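Local coordinates for ThiJ/PfpI family protein (Francisella tularensis subsp. novicida, PDB 4P5P) that probably acts in stress defence, perhaps as a glyoxalase III of the DJ-1/PfpI (HSP31-like) kind, and is regarded as a cysteine-protease-like virulence factor, at residues 60-64 against 65-69; 206-209 against 210-213; 35-38 against 39-42. All coordinates share one frame; numbering follows the deposited sequence. Where two conformers were deposited one is given.

Contact 1. Residues 60-64 against 65-69; sequences AQEDY and YNDKF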
loop_
_atom_site.group_PDB
_atom_site.type_symbol
_atom_site.label_atom_id
_atom_site.label_comp_id
_atom_site.label_asym_id
_atom_site.label_seq_id
_atom_site.Cartn_x
_atom_site.Cartn_y
_atom_site.Cartn_z
ATOM N N ALA A 60 -5.293 8.007 16.444
ATOM C CA ALA A 60 -5.578 8.098 17.883
ATOM C C ALA A 60 -4.385 8.663 18.639
ATOM O O ALA A 60 -4.538 9.476 19.567
ATOM C CB ALA A 60 -5.955 6.736 18.419
ATOM N N GLN A 61 -3.191 8.237 18.242
ATOM C CA GLN A 61 -1.968 8.783 18.804
ATOM C C GLN A 61 -1.445 9.900 17.921
ATOM O O GLN A 61 -1.451 9.797 16.691
ATOM C CB GLN A 61 -0.919 7.681 18.976
ATOM C CG GLN A 61 -1.335 6.594 19.959
ATOM N N GLU A 62 -1.017 10.983 18.552
ATOM C CA GLU A 62 -0.415 12.083 17.821
ATOM C C GLU A 62 0.881 11.611 17.152
ATOM O O GLU A 62 1.606 10.776 17.695
ATOM C CB GLU A 62 -0.136 13.269 18.748
ATOM C CG GLU A 62 -0.202 14.620 18.015
ATOM C CD GLU A 62 -1.250 15.590 18.575
ATOM O OE1 GLU A 62 -1.832 15.340 19.655
ATOM O OE2 GLU A 62 -1.487 16.630 17.932
ATOM N N ASP A 63 1.132 12.136 15.958
ATOM C CA ASP A 63 2.299 11.772 15.155
ATOM C C ASP A 63 2.751 12.977 14.346
ATOM O O ASP A 63 1.949 13.626 13.661
ATOM C CB ASP A 63 1.987 10.586 14.225
ATOM C CG ASP A 63 3.151 10.235 13.308
ATOM O OD1 ASP A 63 4.104 9.562 13.774
ATOM O OD2 ASP A 63 3.122 10.613 12.117
ATOM N N TYR A 64 4.047 13.261 14.419
ATOM C CA TYR A 64 4.619 14.449 13.805
ATOM C C TYR A 64 4.331 14.546 12.304
ATOM O O TYR A 64 3.844 15.574 11.823
ATOM C CB TYR A 64 6.127 14.472 14.057
ATOM C CG TYR A 64 6.822 15.645 13.426
ATOM C CD1 TYR A 64 6.824 16.893 14.037
ATOM C CD2 TYR A 64 7.473 15.505 12.211
ATOM C CE1 TYR A 64 7.463 17.969 13.449
ATOM C CE2 TYR A 64 8.107 16.566 11.613
ATOM C CZ TYR A 64 8.104 17.795 12.233
ATOM O OH TYR A 64 8.749 18.845 11.617
ATOM N N TYR A 65 4.617 13.487 11.558
ATOM C CA TYR A 65 4.473 13.573 10.110
ATOM C C TYR A 65 3.008 13.538 9.690
ATOM O O TYR A 65 2.649 14.181 8.701
ATOM C CB TYR A 65 5.282 12.476 9.408
ATOM C CG TYR A 65 6.760 12.792 9.390
ATOM C CD1 TYR A 65 7.258 13.832 8.612
ATOM C CD2 TYR A 65 7.651 12.079 10.175
ATOM C CE1 TYR A 65 8.611 14.140 8.607
ATOM C CE2 TYR A 65 9.000 12.373 10.175
ATOM C CZ TYR A 65 9.481 13.404 9.393
ATOM O OH TYR A 65 10.840 13.687 9.416
ATOM N N ASN A 66 2.157 12.838 10.439
ATOM C CA ASN A 66 0.724 12.879 10.158
ATOM C C ASN A 66 0.201 14.307 10.269
ATOM O O ASN A 66 -0.539 14.780 9.407
ATOM C CB ASN A 66 -0.067 11.973 11.105
ATOM C CG ASN A 66 0.058 10.503 10.759
ATOM O OD1 ASN A 66 0.601 10.139 9.712
ATOM N ND2 ASN A 66 -0.461 9.651 11.635
ATOM N N ASP A 67 0.585 14.986 11.346
ATOM C CA ASP A 67 0.156 16.362 11.559
ATOM C C ASP A 67 0.718 17.284 10.473
ATOM O O ASP A 67 0.022 18.178 9.991
ATOM C CB ASP A 67 0.588 16.855 12.945
ATOM C CG ASP A 67 -0.285 16.316 14.066
ATOM O OD1 ASP A 67 -1.374 15.756 13.795
ATOM O OD2 ASP A 67 0.107 16.492 15.233
ATOM N N LYS A 68 1.980 17.083 10.109
ATOM C CA LYS A 68 2.616 17.903 9.077
ATOM C C LYS A 68 1.854 17.786 7.761
ATOM O O LYS A 68 1.574 18.788 7.088
ATOM C CB LYS A 68 4.072 17.479 8.879
ATOM C CG LYS A 68 4.841 18.299 7.850
ATOM C CD LYS A 68 6.249 17.749 7.651
ATOM C CE LYS A 68 6.975 18.453 6.514
ATOM N NZ LYS A 68 7.292 19.861 6.839
ATOM N N PHE A 69 1.522 16.547 7.413
ATOM C CA PHE A 69 0.799 16.243 6.187
ATOM C C PHE A 69 -0.554 16.949 6.157
ATOM O O PHE A 69 -0.900 17.614 5.179
ATOM C CB PHE A 69 0.639 14.728 6.079
ATOM C CG PHE A 69 0.195 14.246 4.740
ATOM C CD1 PHE A 69 1.118 13.862 3.790
ATOM C CD2 PHE A 69 -1.143 14.100 4.458
ATOM C CE1 PHE A 69 0.710 13.384 2.561
ATOM C CE2 PHE A 69 -1.554 13.615 3.221
ATOM C CZ PHE A 69 -0.630 13.265 2.282
HETATM O O HOH W 1 -1.590 10.951 14.069
HETATM O O HOH W 2 6.163 11.008 12.886
#
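OD2 of Asp-63 caps the helix by accepting the backbone N-H of Asn-66 at 2.9 Å, on its anti side and 20° out of the carboxylate plane. CG of Asp-63 stands anti to the backbone N (chi1 176°), which brings OD2 to the start of the helix. The same OD2 also takes a hydrogen bond from NE2 of His-30, and Asn-66 OD1 one from Thr-29 OG1, both from helix 26-35. Main-chain bonds from Asp-67 N to Asp-63 O (3.0 Å) and from Lys-68 N to Tyr-64 O (2.9 Å) begin the helix. One water bridges Gln-61 O and Asn-66 ND2; another donates to Asp-63 OD1 and accepts from Tyr-65 N.

The aromatic pair is T-shaped. CD2 of Tyr-64 sits 3.8 Å above the ring centre of Tyr-65, the planes 85° apart, while Tyr-33 meets the Tyr-65 ring as well.

Charge works less favourably between Glu-62 OE2 and Asp-67 OD2, 3.1 Å apart with carboxylate planes nearly perpendicular; their proximity would probably raise the pKa of one of them. The whole is an aspartate N-cap, opening helix 64-71 on the protein surface.

Contact 2. Residues 206-209 against 210-213; sequences AQNP and QSAT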
loop_
_atom_site.group_PDB
_atom_site.type_symbol
_atom_site.label_atom_id
_atom_site.label_comp_id
_atom_site.label_asym_id
_atom_site.label_seq_id
_atom_site.Cartn_x
_atom_site.Cartn_y
_atom_site.Cartn_z
ATOM N N ALA A 206 6.193 -4.782 2.889
ATOM C CA ALA A 206 6.498 -4.435 4.273
ATOM C C ALA A 206 5.344 -4.898 5.149
ATOM O O ALA A 206 4.197 -4.954 4.712
ATOM C CB ALA A 206 6.736 -2.940 4.417
ATOM N N GLN A 207 5.650 -5.253 6.388
ATOM C CA GLN A 207 4.717 -6.022 7.197
ATOM C C GLN A 207 3.639 -5.206 7.921
ATOM O O GLN A 207 2.500 -5.643 8.002
ATOM C CB GLN A 207 5.515 -6.826 8.219
ATOM C CG GLN A 207 4.688 -7.768 9.064
ATOM C CD GLN A 207 5.559 -8.640 9.938
ATOM O OE1 GLN A 207 6.683 -8.973 9.565
ATOM N NE2 GLN A 207 5.050 -9.007 11.108
ATOM N N ASN A 208 4.000 -4.032 8.436
ATOM C CA ASN A 208 3.184 -3.351 9.435
ATOM C C ASN A 208 3.532 -1.858 9.478
ATOM O O ASN A 208 4.450 -1.422 8.795
ATOM C CB ASN A 208 3.388 -4.037 10.794
ATOM C CG ASN A 208 4.845 -4.177 11.149
ATOM O OD1 ASN A 208 5.650 -3.301 10.838
ATOM N ND2 ASN A 208 5.207 -5.303 11.785
ATOM N N PRO A 209 2.773 -1.056 10.245
ATOM C CA PRO A 209 3.078 0.375 10.279
ATOM C C PRO A 209 4.493 0.639 10.782
ATOM O O PRO A 209 5.110 1.643 10.403
ATOM C CB PRO A 209 2.032 0.931 11.247
ATOM C CG PRO A 209 0.919 -0.041 11.202
ATOM C CD PRO A 209 1.560 -1.372 11.017
ATOM N N GLN A 210 5.001 -0.268 11.619
ATOM C CA GLN A 210 6.329 -0.113 12.194
ATOM C C GLN A 210 7.428 -0.336 11.162
ATOM O O GLN A 210 8.605 -0.116 11.450
ATOM C CB GLN A 210 6.517 -1.072 13.369
ATOM C CG GLN A 210 5.571 -0.818 14.528
ATOM C CD GLN A 210 4.160 -1.347 14.309
ATOM O OE1 GLN A 210 3.904 -2.133 13.396
ATOM N NE2 GLN A 210 3.226 -0.896 15.150
ATOM N N SER A 211 7.045 -0.776 9.965
ATOM C CA SER A 211 7.985 -1.035 8.879
ATOM C C SER A 211 8.098 0.120 7.897
ATOM O O SER A 211 8.870 0.031 6.940
ATOM C CB SER A 211 7.561 -2.271 8.080
ATOM O OG SER A 211 7.382 -3.401 8.899
ATOM N N ALA A 212 7.338 1.189 8.122
ATOM C CA ALA A 212 7.195 2.237 7.118
ATOM C C ALA A 212 8.517 2.918 6.746
ATOM O O ALA A 212 8.754 3.230 5.574
ATOM C CB ALA A 212 6.200 3.282 7.609
ATOM N N THR A 213 9.361 3.174 7.743
ATOM C CA THR A 213 10.641 3.843 7.516
ATOM C C THR A 213 11.543 3.038 6.595
ATOM O O THR A 213 12.028 3.545 5.579
ATOM C CB THR A 213 11.379 4.102 8.853
ATOM O OG1 THR A 213 10.676 5.101 9.594
ATOM C CG2 THR A 213 12.800 4.581 8.623
#
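Asn-208 and Ser-211 are joined through the backbone, Ser-211 N donating to Asn-208 O at 2.9 Å, and the next bond, from Ala-212 N to Pro-209 O at 3.2 Å, repeats the i to i+3 spacing of a 3-10 turn.

The same two residues are tied a second time by their side chains. The hydroxyl OG of Ser-211 donates to OD1 of Asn-208 over a short 2.6 Å, reaching it from above the amide plane, 51° out of it. CG of Asn-208 lies between its own N and carbonyl carbon (chi1 51°), and this folds the amide back over the turn instead of letting it follow the chain. The other end of that amide, ND2, donates to Glu-162 OE2 and Gln-194 O, so both ends are held and its rotation is fixed. Ser-211 OG in turn accepts from Tyr-196 N.

Apolar contact is slight: the methyl of Ala-206 rests against CB of Ser-211 at 3.8 Å. Gln-210 lays its side chain alongside the ring of Pro-209, pointing the same way, and its amide plane stands nearly square to that of Asn-208. Gln-207 turns its extended chain away, to Ala-190 N and Glu-162.

The arrangement is a 3-10 turn, stiffened by an asparagine-serine bond, that carries the chain from strand 203-206 of the central sheet into helix 212-222 in this flavodoxin-like fold.

Contact 3. Residues 35-38 against 39-42; sequences IIDK and NINI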
loop_
_atom_site.group_PDB
_atom_site.type_symbol
_atom_site.label_atom_id
_atom_site.label_comp_id
_atom_site.label_asym_id
_atom_site.label_seq_id
_atom_site.Cartn_x
_atom_site.Cartn_y
_atom_site.Cartn_z
ATOM N N ILE A 35 10.623 9.862 1.107
ATOM C CA ILE A 35 11.010 9.723 -0.289
ATOM C C ILE A 35 11.123 11.057 -1.030
ATOM O O ILE A 35 12.040 11.241 -1.837
ATOM C CB ILE A 35 10.015 8.806 -1.016
ATOM C CG1 ILE A 35 10.135 7.385 -0.466
ATOM C CG2 ILE A 35 10.277 8.785 -2.529
ATOM C CD1 ILE A 35 8.985 6.486 -0.831
ATOM N N ILE A 36 10.208 11.984 -0.769
ATOM C CA ILE A 36 10.152 13.227 -1.549
ATOM C C ILE A 36 11.425 14.067 -1.427
ATOM O O ILE A 36 11.984 14.240 -0.335
ATOM C CB ILE A 36 8.933 14.085 -1.123
ATOM C CG1 ILE A 36 8.645 15.167 -2.162
ATOM C CG2 ILE A 36 9.129 14.682 0.279
ATOM C CD1 ILE A 36 7.323 15.869 -1.961
ATOM N N ASP A 37 11.879 14.591 -2.559
ATOM C CA ASP A 37 12.919 15.606 -2.549
ATOM C C ASP A 37 12.874 16.351 -3.880
ATOM O O ASP A 37 11.942 16.157 -4.651
ATOM C CB ASP A 37 14.300 14.997 -2.236
ATOM C CG ASP A 37 14.815 14.033 -3.301
ATOM O OD1 ASP A 37 14.465 14.156 -4.488
ATOM O OD2 ASP A 37 15.630 13.156 -2.931
ATOM N N LYS A 38 13.834 17.232 -4.140
ATOM C CA LYS A 38 13.747 18.079 -5.327
ATOM C C LYS A 38 13.867 17.286 -6.624
ATOM O O LYS A 38 13.534 17.803 -7.694
ATOM C CB LYS A 38 14.812 19.182 -5.278
ATOM C CG LYS A 38 14.444 20.259 -4.264
ATOM C CD LYS A 38 15.476 21.350 -4.189
ATOM C CE LYS A 38 15.066 22.414 -3.199
ATOM N NZ LYS A 38 16.067 23.510 -3.134
ATOM N N ASN A 39 14.321 16.034 -6.536
ATOM C CA ASN A 39 14.441 15.196 -7.723
ATOM C C ASN A 39 13.486 13.997 -7.742
ATOM O O ASN A 39 13.541 13.176 -8.655
ATOM C CB ASN A 39 15.880 14.719 -7.863
ATOM C CG ASN A 39 16.823 15.852 -8.229
ATOM O OD1 ASN A 39 16.513 16.681 -9.091
ATOM N ND2 ASN A 39 17.966 15.912 -7.556
ATOM N N ILE A 40 12.609 13.914 -6.749
ATOM C CA ILE A 40 11.595 12.860 -6.705
ATOM C C ILE A 40 10.231 13.450 -6.375
ATOM O O ILE A 40 10.006 13.969 -5.279
ATOM C CB ILE A 40 11.904 11.762 -5.661
ATOM C CG1 ILE A 40 13.270 11.124 -5.903
ATOM C CG2 ILE A 40 10.844 10.667 -5.716
ATOM C CD1 ILE A 40 13.719 10.210 -4.785
ATOM N N ASN A 41 9.337 13.344 -7.343
ATOM C CA ASN A 41 7.973 13.828 -7.210
ATOM C C ASN A 41 7.055 12.690 -6.794
ATOM O O ASN A 41 7.222 11.571 -7.255
ATOM C CB ASN A 41 7.512 14.446 -8.537
ATOM C CG ASN A 41 6.050 14.828 -8.535
ATOM O OD1 ASN A 41 5.671 15.846 -7.953
ATOM N ND2 ASN A 41 5.217 14.027 -9.208
ATOM N N ILE A 42 6.099 12.980 -5.916
ATOM C CA ILE A 42 5.115 11.989 -5.517
ATOM C C ILE A 42 3.717 12.512 -5.783
ATOM O O ILE A 42 3.353 13.600 -5.321
ATOM C CB ILE A 42 5.225 11.623 -4.027
ATOM C CG1 ILE A 42 6.633 11.126 -3.712
ATOM C CG2 ILE A 42 4.181 10.547 -3.676
ATOM C CD1 ILE A 42 6.865 10.833 -2.240
#
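Ile-35 and Ile-40 set their side chains at about a right angle, meeting through their CG2 methyls at 3.7 Å. In Ile-40 the other branch, CG1, is anti to the carbonyl carbon (chi1 -57°), and it carries CD1 to 3.5 Å from the carbonyl oxygen of Ile-35. Ile-42 also stands across Ile-35, but approaches with its end: CD1 lies 3.9 Å from CB of Ile-35 and touches CB of Ile-36 too, fitting against the place where the chain leaves the helix. Ile-35 further packs on Ala-216 and Ile-219 of helix 212-222; Ile-40 touches Lys-220 of that helix and Val-4 of strand 2-8, and Ile-42 touches Met-6.

The isoleucines pack beside the type I beta turn from Asp-37 to Ile-40, where helix 26-35 passes into strand 40-46 in the alternating helix-strand order of the flavodoxin-like fold. Ile-40 N donates to Asp-37 O at 3.1 Å and closes the turn; the return bond, Asp-37 N to Ile-40 O, is weak. Together they make a single antiparallel hydrogen-bonded bridge.

Asp-37 slants across Ile-40, and its side chain adds an Asx turn. Its CG is placed between the backbone N and the carbonyl carbon (chi1 65°), bringing OD1 over the turn to accept from Asn-39 N at 2.8 Å, on the anti side and 30° out of the carboxylate plane. The same OD1 lies 2.9 Å from Ile-40 N. OD2 forms a salt bridge with Lys-220 NZ, the ammonium group that also donates to the carbonyl oxygen of Ile-35.

Overall arrangement
All three contacts are chain connections, yet they lie at different depths. Contact 2 is buried, its centre about 10 Å from the centre of the chain, whereas contact 1 lies on the surface and contact 3 is partly buried. Helix 26-35 serves two of them: contact 3 leaves its end, and contact 1 leans on it through polar and aromatic side chains. Helix 212-222 begins in contact 2 and its later residues, among them Lys-220, cover contact 3. Buried amide and hydroxyl bonds dominate contact 2, isoleucine packing beside an aspartate-braced turn characterises contact 3, and capping, waters and tyrosines mark contact 1. The three do not touch; their centres are 16 to 20 Å apart.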